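Local coordinates for protein L-amino acid deaminase (Proteus vulgaris, PDB 5I39) that is an FAD-containing, membrane-bound L-amino acid deaminase, a flavoprotein oxidoreductase that probably carries out the oxidative deamination of L-amino acids, at residues L95-M106 / W375-E385; S181-A189 / F284-T292. One frame throughout, in Å; residues are numbered along the deposited sequence.

Interaction 1. Residues L95-M106 / W375-E385. With FAD (flavin-adenine dinucleotide), chain B.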
loop_
_atom_site.group_PDB
_atom_site.type_symbol
_atom_site.label_atom_id
_atom_site.label_comp_id
_atom_site.label_asym_id
_atom_site.label_seq_id
_atom_site.Cartn_x
_atom_site.Cartn_y
_atom_site.Cartn_z
ATOM N N LEU A 95 10.904 -2.006 6.989
ATOM C CA LEU A 95 9.469 -1.801 6.890
ATOM C C LEU A 95 8.875 -2.639 5.741
ATOM O O LEU A 95 7.826 -3.268 5.890
ATOM C CB LEU A 95 9.187 -0.313 6.701
ATOM C CG LEU A 95 7.746 0.159 6.835
ATOM C CD1 LEU A 95 7.246 0.049 8.265
ATOM C CD2 LEU A 95 7.652 1.599 6.372
ATOM N N HIS A 96 9.579 -2.665 4.613
ATOM C CA HIS A 96 9.160 -3.460 3.455
ATOM C C HIS A 96 9.459 -4.951 3.577
ATOM O O HIS A 96 8.641 -5.785 3.189
ATOM C CB HIS A 96 9.789 -2.894 2.193
ATOM C CG HIS A 96 9.198 -1.590 1.789
ATOM N ND1 HIS A 96 8.816 -1.323 0.497
ATOM C CD2 HIS A 96 8.869 -0.498 2.514
ATOM C CE1 HIS A 96 8.303 -0.110 0.436
ATOM N NE2 HIS A 96 8.315 0.410 1.648
ATOM N N HIS A 97 10.628 -5.279 4.111
ATOM C CA HIS A 97 11.068 -6.666 4.274
ATOM C C HIS A 97 10.137 -7.408 5.240
ATOM O O HIS A 97 9.657 -8.509 4.943
ATOM C CB HIS A 97 12.509 -6.638 4.779
ATOM C CG HIS A 97 13.189 -7.963 4.838
ATOM N ND1 HIS A 97 13.495 -8.701 3.715
ATOM C CD2 HIS A 97 13.696 -8.641 5.894
ATOM C CE1 HIS A 97 14.145 -9.793 4.089
ATOM N NE2 HIS A 97 14.276 -9.779 5.402
ATOM N N LEU A 98 9.874 -6.788 6.386
ATOM C CA LEU A 98 8.919 -7.328 7.356
ATOM C C LEU A 98 7.473 -7.227 6.857
ATOM O O LEU A 98 6.660 -8.098 7.143
ATOM C CB LEU A 98 9.058 -6.635 8.718
ATOM C CG LEU A 98 10.175 -7.115 9.648
ATOM C CD1 LEU A 98 11.557 -6.988 9.031
ATOM C CD2 LEU A 98 10.105 -6.343 10.955
ATOM N N GLY A 99 7.151 -6.165 6.125
ATOM C CA GLY A 99 5.823 -6.027 5.534
ATOM C C GLY A 99 5.472 -7.209 4.645
ATOM O O GLY A 99 4.403 -7.805 4.784
ATOM N N LYS A 100 6.386 -7.563 3.747
ATOM C CA LYS A 100 6.203 -8.742 2.896
ATOM C C LYS A 100 6.040 -10.019 3.719
ATOM O O LYS A 100 5.185 -10.846 3.430
ATOM C CB LYS A 100 7.395 -8.924 1.965
ATOM C CG LYS A 100 7.500 -7.904 0.843
ATOM C CD LYS A 100 8.915 -7.826 0.282
ATOM C CE LYS A 100 9.441 -9.178 -0.167
ATOM N NZ LYS A 100 10.847 -9.044 -0.615
ATOM N N HIS A 101 6.880 -10.172 4.741
ATOM C CA HIS A 101 6.835 -11.347 5.611
ATOM C C HIS A 101 5.460 -11.499 6.266
ATOM O O HIS A 101 4.918 -12.600 6.363
ATOM C CB HIS A 101 7.927 -11.220 6.671
ATOM C CG HIS A 101 8.035 -12.396 7.583
ATOM N ND1 HIS A 101 7.660 -12.344 8.907
ATOM C CD2 HIS A 101 8.482 -13.651 7.363
ATOM C CE1 HIS A 101 7.871 -13.522 9.465
ATOM N NE2 HIS A 101 8.371 -14.333 8.550
ATOM N N ARG A 102 4.892 -10.384 6.704
ATOM C CA ARG A 102 3.557 -10.376 7.289
ATOM C C ARG A 102 2.466 -10.590 6.249
ATOM O O ARG A 102 1.485 -11.279 6.523
ATOM C CB ARG A 102 3.353 -9.095 8.073
ATOM C CG ARG A 102 4.274 -9.100 9.272
ATOM C CD ARG A 102 4.219 -7.838 10.057
ATOM N NE ARG A 102 5.165 -7.891 11.164
ATOM C CZ ARG A 102 5.134 -7.077 12.210
ATOM N NH1 ARG A 102 4.191 -6.136 12.307
ATOM N NH2 ARG A 102 6.043 -7.204 13.170
ATOM N N TRP A 103 2.636 -10.047 5.049
ATOM C CA TRP A 103 1.711 -10.382 3.970
ATOM C C TRP A 103 1.730 -11.874 3.644
ATOM O O TRP A 103 0.680 -12.446 3.359
ATOM C CB TRP A 103 1.959 -9.542 2.719
ATOM C CG TRP A 103 1.258 -8.221 2.784
ATOM C CD1 TRP A 103 1.816 -6.992 3.015
ATOM C CD2 TRP A 103 -0.151 -8.003 2.652
ATOM N NE1 TRP A 103 0.840 -6.027 3.027
ATOM C CE2 TRP A 103 -0.377 -6.617 2.802
ATOM C CE3 TRP A 103 -1.246 -8.845 2.405
ATOM C CZ2 TRP A 103 -1.655 -6.054 2.721
ATOM C CZ3 TRP A 103 -2.514 -8.284 2.319
ATOM C CH2 TRP A 103 -2.707 -6.901 2.477
ATOM N N ARG A 104 2.893 -12.515 3.743
ATOM C CA ARG A 104 2.973 -13.972 3.565
ATOM C C ARG A 104 2.188 -14.770 4.613
ATOM O O ARG A 104 1.884 -15.935 4.392
ATOM C CB ARG A 104 4.430 -14.441 3.529
ATOM C CG ARG A 104 5.160 -14.042 2.260
ATOM C CD ARG A 104 6.507 -14.720 2.139
ATOM N NE ARG A 104 7.535 -14.197 3.043
ATOM C CZ ARG A 104 8.378 -13.199 2.772
ATOM N NH1 ARG A 104 8.293 -12.516 1.637
ATOM N NH2 ARG A 104 9.306 -12.873 3.663
ATOM N N GLU A 105 1.894 -14.151 5.752
ATOM C CA GLU A 105 1.034 -14.735 6.782
ATOM C C GLU A 105 -0.447 -14.383 6.628
ATOM O O GLU A 105 -1.275 -14.900 7.379
ATOM C CB GLU A 105 1.490 -14.237 8.160
ATOM C CG GLU A 105 2.932 -14.581 8.516
ATOM C CD GLU A 105 3.466 -13.852 9.739
ATOM O OE1 GLU A 105 2.889 -12.834 10.157
ATOM O OE2 GLU A 105 4.497 -14.296 10.272
HETATM N N MSE A 106 -0.802 -13.504 5.692
HETATM C CA MSE A 106 -2.111 -12.838 5.742
HETATM C C MSE A 106 -3.271 -13.730 5.380
HETATM O O MSE A 106 -4.305 -13.673 6.042
HETATM C CB MSE A 106 -2.133 -11.585 4.870
HETATM C CG MSE A 106 -3.253 -10.618 5.267
HETATM SE SE MSE A 106 -2.919 -9.735 6.989
HETATM C CE MSE A 106 -1.454 -8.570 6.374
ATOM N N TRP A 375 3.908 3.478 -0.614
ATOM C CA TRP A 375 4.056 2.029 -0.491
ATOM C C TRP A 375 3.227 1.483 0.678
ATOM O O TRP A 375 3.599 0.490 1.307
ATOM C CB TRP A 375 5.532 1.677 -0.299
ATOM C CG TRP A 375 6.372 1.929 -1.498
ATOM C CD1 TRP A 375 7.258 2.948 -1.682
ATOM C CD2 TRP A 375 6.419 1.137 -2.684
ATOM N NE1 TRP A 375 7.854 2.840 -2.913
ATOM C CE2 TRP A 375 7.349 1.740 -3.553
ATOM C CE3 TRP A 375 5.755 -0.022 -3.102
ATOM C CZ2 TRP A 375 7.645 1.217 -4.817
ATOM C CZ3 TRP A 375 6.044 -0.543 -4.359
ATOM C CH2 TRP A 375 6.977 0.080 -5.202
ATOM N N GLY A 376 2.091 2.116 0.951
ATOM C CA GLY A 376 1.290 1.783 2.119
ATOM C C GLY A 376 0.722 0.382 2.121
ATOM O O GLY A 376 0.561 -0.201 3.182
HETATM N N MSE A 377 0.409 -0.178 0.958
HETATM C CA MSE A 377 -0.093 -1.551 0.936
HETATM C C MSE A 377 0.965 -2.478 1.494
HETATM O O MSE A 377 0.697 -3.260 2.413
HETATM C CB MSE A 377 -0.516 -2.005 -0.458
HETATM C CG MSE A 377 -1.727 -1.267 -1.023
HETATM SE SE MSE A 377 -3.358 -1.503 0.047
HETATM C CE MSE A 377 -3.481 -3.463 -0.009
ATOM N N THR A 378 2.176 -2.373 0.951
ATOM C CA THR A 378 3.319 -3.182 1.376
ATOM C C THR A 378 3.653 -3.000 2.855
ATOM O O THR A 378 3.893 -3.972 3.576
ATOM C CB THR A 378 4.562 -2.799 0.548
ATOM O OG1 THR A 378 4.305 -3.040 -0.836
ATOM C CG2 THR A 378 5.791 -3.610 0.955
ATOM N N GLU A 379 3.702 -1.740 3.278
ATOM C CA GLU A 379 4.167 -1.380 4.611
ATOM C C GLU A 379 3.143 -1.625 5.707
ATOM O O GLU A 379 3.523 -1.792 6.868
ATOM C CB GLU A 379 4.541 0.099 4.629
ATOM C CG GLU A 379 5.707 0.441 3.718
ATOM C CD GLU A 379 5.841 1.923 3.426
ATOM O OE1 GLU A 379 4.944 2.709 3.793
ATOM O OE2 GLU A 379 6.858 2.299 2.804
ATOM N N SER A 380 1.860 -1.640 5.344
ATOM C CA SER A 380 0.759 -1.559 6.308
ATOM C C SER A 380 0.825 -2.509 7.511
ATOM O O SER A 380 0.528 -2.073 8.610
ATOM C CB SER A 380 -0.605 -1.668 5.615
ATOM O OG SER A 380 -0.753 -2.881 4.898
ATOM N N PRO A 381 1.204 -3.792 7.330
ATOM C CA PRO A 381 1.218 -4.648 8.530
ATOM C C PRO A 381 2.194 -4.165 9.601
ATOM O O PRO A 381 1.953 -4.345 10.792
ATOM C CB PRO A 381 1.656 -6.013 7.983
ATOM C CG PRO A 381 1.317 -5.964 6.533
ATOM C CD PRO A 381 1.616 -4.552 6.139
ATOM N N VAL A 382 3.293 -3.559 9.171
ATOM C CA VAL A 382 4.314 -3.076 10.093
ATOM C C VAL A 382 4.030 -1.641 10.531
ATOM O O VAL A 382 4.174 -1.326 11.711
ATOM C CB VAL A 382 5.728 -3.208 9.497
ATOM C CG1 VAL A 382 6.777 -2.797 10.523
ATOM C CG2 VAL A 382 5.994 -4.638 9.050
ATOM N N SER A 383 3.637 -0.766 9.606
ATOM C CA SER A 383 3.304 0.603 10.015
ATOM C C SER A 383 2.097 0.621 10.957
ATOM O O SER A 383 2.030 1.472 11.832
ATOM C CB SER A 383 3.127 1.551 8.833
ATOM O OG SER A 383 2.046 1.178 8.023
ATOM N N ALA A 384 1.180 -0.338 10.817
ATOM C CA ALA A 384 0.078 -0.488 11.776
ATOM C C ALA A 384 0.598 -0.753 13.186
ATOM O O ALA A 384 0.168 -0.114 14.149
ATOM C CB ALA A 384 -0.839 -1.619 11.351
ATOM N N GLU A 385 1.515 -1.708 13.306
ATOM C CA GLU A 385 2.105 -2.024 14.604
ATOM C C GLU A 385 2.861 -0.828 15.180
ATOM O O GLU A 385 2.712 -0.508 16.363
ATOM C CB GLU A 385 3.031 -3.229 14.520
ATOM C CG GLU A 385 3.586 -3.632 15.880
ATOM C CD GLU A 385 4.489 -4.842 15.853
ATOM O OE1 GLU A 385 4.712 -5.410 14.772
ATOM O OE2 GLU A 385 4.991 -5.218 16.927
HETATM P PA FAD B . -6.390 5.736 1.491
HETATM O O1A FAD B . -6.550 6.849 0.448
HETATM O O2A FAD B . -6.611 4.337 0.949
HETATM O O5B FAD B . -7.421 5.900 2.691
HETATM C C5B FAD B . -7.564 7.104 3.430
HETATM C C4B FAD B . -9.043 7.209 3.755
HETATM O O4B FAD B . -9.241 8.322 4.650
HETATM C C3B FAD B . -9.885 7.484 2.508
HETATM O O3B FAD B . -10.811 6.416 2.307
HETATM C C2B FAD B . -10.539 8.836 2.832
HETATM O O2B FAD B . -11.864 8.977 2.286
HETATM C C1B FAD B . -10.508 8.866 4.349
HETATM N N9A FAD B . -10.545 10.199 4.960
HETATM C C8A FAD B . -9.768 11.224 4.672
HETATM N N7A FAD B . -10.024 12.287 5.463
HETATM C C5A FAD B . -11.005 11.888 6.262
HETATM C C6A FAD B . -11.778 12.496 7.340
HETATM N N6A FAD B . -11.543 13.771 7.713
HETATM N N1A FAD B . -12.723 11.759 7.955
HETATM C C2A FAD B . -12.952 10.484 7.612
HETATM N N3A FAD B . -12.304 9.862 6.620
HETATM C C4A FAD B . -11.346 10.516 5.951
HETATM N N1 FAD B . 1.593 0.659 -2.610
HETATM C C2 FAD B . 2.208 -0.527 -2.668
HETATM O O2 FAD B . 2.622 -1.021 -1.604
HETATM N N3 FAD B . 2.380 -1.166 -3.851
HETATM C C4 FAD B . 1.990 -0.680 -5.034
HETATM O O4 FAD B . 2.153 -1.316 -6.066
HETATM C C4X FAD B . 1.326 0.630 -5.064
HETATM N N5 FAD B . 0.936 1.248 -6.211
HETATM C C5X FAD B . 0.180 2.349 -6.153
HETATM C C6 FAD B . -0.416 2.880 -7.299
HETATM C C7 FAD B . -1.255 3.990 -7.248
HETATM C C7M FAD B . -1.928 4.509 -8.498
HETATM C C8 FAD B . -1.513 4.643 -5.956
HETATM C C8M FAD B . -2.443 5.827 -5.837
HETATM C C9 FAD B . -0.900 4.128 -4.813
HETATM C C9A FAD B . -0.065 3.017 -4.861
HETATM N N10 FAD B . 0.549 2.503 -3.712
HETATM C C10 FAD B . 1.154 1.249 -3.737
HETATM C "C1'" FAD B . 0.414 3.164 -2.430
HETATM C "C2'" FAD B . -0.722 2.671 -1.606
HETATM O "O2'" FAD B . -1.850 2.465 -2.450
HETATM C "C3'" FAD B . -0.997 3.729 -0.542
HETATM O "O3'" FAD B . 0.221 4.106 0.154
HETATM C "C4'" FAD B . -1.992 3.279 0.502
HETATM O "O4'" FAD B . -3.173 2.755 -0.133
HETATM C "C5'" FAD B . -2.362 4.451 1.392
HETATM O "O5'" FAD B . -3.343 3.968 2.311
HETATM P P FAD B . -4.125 5.036 3.245
HETATM O O1P FAD B . -5.029 4.242 4.139
HETATM O O2P FAD B . -3.129 6.010 3.837
HETATM O O3P FAD B . -4.943 5.935 2.167
#
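At the FAD pocket, His96 and Trp103 of helix 90-103 reach into the first turn of helix 376-392, whose start holds the flavin. Nearly perpendicular, the two helix segments cross at 92° with their axes 7.1 Å apart. Gly99 sits at the crossing, its CA 3.4 Å from Thr378 O. His96 NE2 donates to the anti lone pair of Glu379 OE2 at 2.7 Å, the ring and carboxylate planes 71° apart. Its ND1 bonds to the carbonyl of Ile84, so both ring nitrogens are held and the rotation of the ring is fixed; Glu379 OE1 is taken by Thr373. Thr378 CG2 lies over one face of the imidazole, which turns its CE1 edge to the face of Trp375 in an offset edge-to-face pair. In this DAO-family fold the helix N-terminus faces the pyrimidine end of the isoalloxazine: Thr378 N and OG1 both donate to FAD O2, OG1 at 2.7 Å, and Gly376 N binds O3' of the ribityl chain. Two turns on from His96, Trp103 NE1 donates to Met377 O at 2.8 Å, the oxygen lying somewhat out of the indole plane. Ser380 OG reaches the same oxygen from the opposite face of its carbonyl plane. Pro381 packs as a knob among Gly99, Arg102, Trp103 and Met106, its CG over the indole face, and Val382 is a knob among Leu95, Leu98, Gly99 and Arg102. CG1 of Val382, anti to the backbone N (chi1 -176°), meets Leu95 CD1, while CG2 turns to Leu98 and the guanidinium face of Arg102. Extended from CG to NE, Arg102 forms a salt bridge with Glu385, NH1 (2.6 Å) and NH2 (2.7 Å) both gripping OE1 end-on, guanidinium and carboxylate nearly coplanar; NH1 also donates to Pro381 O.

Interaction 2. Residues S181-A189 / F284-T292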
loop_
_atom_site.group_PDB
_atom_site.type_symbol
_atom_site.label_atom_id
_atom_site.label_comp_id
_atom_site.label_asym_id
_atom_site.label_seq_id
_atom_site.Cartn_x
_atom_site.Cartn_y
_atom_site.Cartn_z
ATOM N N SER A 181 9.066 -11.278 -4.105
ATOM C CA SER A 181 8.194 -10.113 -4.228
ATOM C C SER A 181 6.741 -10.554 -4.108
ATOM O O SER A 181 6.369 -11.647 -4.554
ATOM C CB SER A 181 8.387 -9.401 -5.561
ATOM O OG SER A 181 7.888 -10.185 -6.631
ATOM N N GLY A 182 5.936 -9.700 -3.491
ATOM C CA GLY A 182 4.522 -9.957 -3.326
ATOM C C GLY A 182 3.672 -9.333 -4.405
ATOM O O GLY A 182 4.067 -8.361 -5.052
ATOM N N SER A 183 2.483 -9.897 -4.561
ATOM C CA SER A 183 1.448 -9.385 -5.440
ATOM C C SER A 183 0.142 -9.354 -4.666
ATOM O O SER A 183 -0.164 -10.299 -3.950
ATOM C CB SER A 183 1.303 -10.322 -6.634
ATOM O OG SER A 183 0.206 -9.979 -7.458
ATOM N N PHE A 184 -0.618 -8.275 -4.814
ATOM C CA PHE A 184 -1.981 -8.188 -4.268
ATOM C C PHE A 184 -2.820 -7.366 -5.232
ATOM O O PHE A 184 -2.308 -6.473 -5.904
ATOM C CB PHE A 184 -2.076 -7.668 -2.802
ATOM C CG PHE A 184 -0.994 -6.694 -2.374
ATOM C CD1 PHE A 184 -0.481 -5.717 -3.231
ATOM C CD2 PHE A 184 -0.521 -6.724 -1.061
ATOM C CE1 PHE A 184 0.504 -4.839 -2.802
ATOM C CE2 PHE A 184 0.459 -5.842 -0.632
ATOM C CZ PHE A 184 0.977 -4.905 -1.506
ATOM N N ASP A 185 -4.109 -7.684 -5.297
ATOM C CA ASP A 185 -4.981 -7.119 -6.327
ATOM C C ASP A 185 -5.903 -6.074 -5.698
ATOM O O ASP A 185 -6.584 -6.366 -4.710
ATOM C CB ASP A 185 -5.821 -8.213 -6.993
ATOM C CG ASP A 185 -4.984 -9.355 -7.563
ATOM O OD1 ASP A 185 -3.753 -9.209 -7.738
ATOM O OD2 ASP A 185 -5.573 -10.423 -7.835
ATOM N N PRO A 186 -5.965 -4.861 -6.282
ATOM C CA PRO A 186 -6.724 -3.782 -5.643
ATOM C C PRO A 186 -8.244 -3.943 -5.646
ATOM O O PRO A 186 -8.925 -3.255 -4.895
ATOM C CB PRO A 186 -6.285 -2.549 -6.427
ATOM C CG PRO A 186 -5.934 -3.076 -7.771
ATOM C CD PRO A 186 -5.282 -4.394 -7.501
ATOM N N GLU A 187 -8.765 -4.870 -6.443
ATOM C CA GLU A 187 -10.191 -5.165 -6.423
ATOM C C GLU A 187 -10.596 -6.000 -5.207
ATOM O O GLU A 187 -11.791 -6.149 -4.951
ATOM C CB GLU A 187 -10.610 -5.887 -7.701
ATOM C CG GLU A 187 -10.376 -5.084 -8.977
ATOM C CD GLU A 187 -8.927 -5.035 -9.434
ATOM O OE1 GLU A 187 -8.172 -5.999 -9.178
ATOM O OE2 GLU A 187 -8.541 -4.015 -10.039
ATOM N N VAL A 188 -9.617 -6.547 -4.478
ATOM C CA VAL A 188 -9.885 -7.493 -3.390
ATOM C C VAL A 188 -9.201 -7.173 -2.057
ATOM O O VAL A 188 -9.865 -7.194 -1.024
ATOM C CB VAL A 188 -9.494 -8.935 -3.804
ATOM C CG1 VAL A 188 -9.809 -9.928 -2.691
ATOM C CG2 VAL A 188 -10.211 -9.347 -5.079
ATOM N N ALA A 189 -7.894 -6.919 -2.063
ATOM C CA ALA A 189 -7.090 -7.020 -0.834
ATOM C C ALA A 189 -7.617 -6.202 0.346
ATOM O O ALA A 189 -7.832 -6.742 1.428
ATOM C CB ALA A 189 -5.640 -6.667 -1.117
ATOM N N PHE A 284 6.007 -2.456 -17.803
ATOM C CA PHE A 284 5.728 -2.922 -16.446
ATOM C C PHE A 284 4.444 -3.722 -16.442
ATOM O O PHE A 284 3.408 -3.212 -16.866
ATOM C CB PHE A 284 5.575 -1.739 -15.486
ATOM C CG PHE A 284 6.705 -0.761 -15.554
ATOM C CD1 PHE A 284 7.961 -1.104 -15.071
ATOM C CD2 PHE A 284 6.530 0.498 -16.121
ATOM C CE1 PHE A 284 9.021 -0.214 -15.148
ATOM C CE2 PHE A 284 7.585 1.394 -16.198
ATOM C CZ PHE A 284 8.832 1.040 -15.707
ATOM N N PHE A 285 4.495 -4.961 -15.963
ATOM C CA PHE A 285 3.270 -5.725 -15.760
ATOM C C PHE A 285 3.372 -6.686 -14.592
ATOM O O PHE A 285 4.469 -7.055 -14.161
ATOM C CB PHE A 285 2.831 -6.454 -17.035
ATOM C CG PHE A 285 3.815 -7.464 -17.549
ATOM C CD1 PHE A 285 3.827 -8.765 -17.061
ATOM C CD2 PHE A 285 4.709 -7.124 -18.559
ATOM C CE1 PHE A 285 4.724 -9.703 -17.559
ATOM C CE2 PHE A 285 5.608 -8.052 -19.058
ATOM C CZ PHE A 285 5.612 -9.346 -18.562
ATOM N N ARG A 286 2.202 -7.077 -14.100
ATOM C CA ARG A 286 2.076 -7.937 -12.929
ATOM C C ARG A 286 0.845 -8.812 -13.090
ATOM O O ARG A 286 -0.266 -8.298 -13.232
ATOM C CB ARG A 286 1.934 -7.097 -11.661
ATOM C CG ARG A 286 1.666 -7.925 -10.413
ATOM C CD ARG A 286 1.335 -7.062 -9.221
ATOM N NE ARG A 286 0.091 -6.313 -9.384
ATOM C CZ ARG A 286 -1.137 -6.793 -9.202
ATOM N NH1 ARG A 286 -1.360 -8.068 -8.875
ATOM N NH2 ARG A 286 -2.159 -5.979 -9.369
ATOM N N GLU A 287 1.027 -10.127 -13.033
ATOM C CA GLU A 287 -0.106 -11.042 -13.084
ATOM C C GLU A 287 -0.899 -10.981 -11.783
ATOM O O GLU A 287 -0.335 -11.084 -10.695
ATOM C CB GLU A 287 0.348 -12.474 -13.333
ATOM C CG GLU A 287 -0.823 -13.377 -13.693
ATOM C CD GLU A 287 -0.456 -14.830 -13.873
ATOM O OE1 GLU A 287 0.642 -15.241 -13.452
ATOM O OE2 GLU A 287 -1.297 -15.567 -14.426
ATOM N N GLN A 288 -2.213 -10.823 -11.919
ATOM C CA GLN A 288 -3.139 -10.866 -10.793
ATOM C C GLN A 288 -3.505 -12.308 -10.452
ATOM O O GLN A 288 -3.210 -13.235 -11.206
ATOM C CB GLN A 288 -4.403 -10.076 -11.125
ATOM C CG GLN A 288 -4.152 -8.611 -11.417
ATOM C CD GLN A 288 -5.265 -7.730 -10.883
ATOM O OE1 GLN A 288 -6.438 -7.889 -11.228
ATOM N NE2 GLN A 288 -4.916 -6.816 -10.029
ATOM N N ALA A 289 -4.171 -12.493 -9.316
ATOM C CA ALA A 289 -4.487 -13.833 -8.822
ATOM C C ALA A 289 -5.439 -14.606 -9.735
ATOM O O ALA A 289 -5.439 -15.836 -9.718
ATOM C CB ALA A 289 -5.047 -13.757 -7.409
ATOM N N ASP A 290 -6.227 -13.883 -10.533
ATOM C CA ASP A 290 -7.147 -14.491 -11.502
ATOM C C ASP A 290 -6.596 -14.599 -12.928
ATOM O O ASP A 290 -7.336 -14.952 -13.838
ATOM C CB ASP A 290 -8.487 -13.729 -11.508
ATOM C CG ASP A 290 -8.369 -12.303 -12.036
ATOM O OD1 ASP A 290 -7.238 -11.824 -12.275
ATOM O OD2 ASP A 290 -9.423 -11.657 -12.202
ATOM N N GLY A 291 -5.319 -14.276 -13.131
ATOM C CA GLY A 291 -4.696 -14.367 -14.453
ATOM C C GLY A 291 -4.841 -13.143 -15.340
ATOM O O GLY A 291 -4.310 -13.134 -16.445
ATOM N N THR A 292 -5.553 -12.114 -14.883
ATOM C CA THR A 292 -5.511 -10.808 -15.540
ATOM C C THR A 292 -4.150 -10.172 -15.240
ATOM O O THR A 292 -3.404 -10.660 -14.385
ATOM C CB THR A 292 -6.663 -9.889 -15.084
ATOM O OG1 THR A 292 -6.594 -9.676 -13.670
ATOM C CG2 THR A 292 -8.021 -10.496 -15.448
#
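Ser183 and Asp185 meet Arg286 where two parts of the large mixed beta-sheet, distinct from the six-stranded sheet of the Rossmann-type FAD-binding part, come together: 181-189 leaves short strand 182-183, and 284-292 runs from the end of strand 283-287 into a type I turn, Gln288 to Gly291. The charged contact is a salt bridge, with Arg286 NH1 2.9 Å from Asp185 OD1. The oxygen is met nearly end-on and lies close to the guanidinium plane. Arg23 also bridges Asp185 OD2 and Glu187 OE1, and Arg16 takes Glu187 OE2, so the acidic charge is probably well compensated. Of the hydrogen bonds to uncharged acceptors, one runs from the same NH1 to Ser183 OG at 2.8 Å, a partner tilted from that plane; with OG anti to the backbone N, the hydroxyl reaches toward the arginine. A bend at chi3 (64°) brings the guanidinium round to both acceptors, while its NH2 bonds to the carbonyl of Tyr80, itself an FAD-binding residue. Over one guanidinium face, toward its rim, Phe184 O stands 3.2 Å above the plane. Packing adds the side chain of Gln288, whose amide stacks against the Asp185 carboxylate with planes 27° apart. The turn itself is gripped through its backbone: Ala289 N donates to the syn lone pair of Asp185 OD2, 2.9 Å away at an N-H...O angle of 162°.

Phe184 joins the two contacts, whose centres lie 16 Å apart. From the 181-189 segment its ring reaches the start of helix 376-392, with CZ 3.4 Å from Met377 CB and 3.7 Å from Thr378 N; its CE2 is 3.6 Å from Trp103 CE2 in an edge-to-face pair. A further touch is Ala189 CB against Met377 CE at 4.0 Å. The Phe184 side chain comes within about 4 Å of FAD (nearest atoms), so interaction 2 borders the cofactor that interaction 1 binds directly. Arg286 approaches from the other segment, its side chain near the FAD-binding residues Tyr80 and Gly81, the latter also hydrogen-bonded to the cofactor.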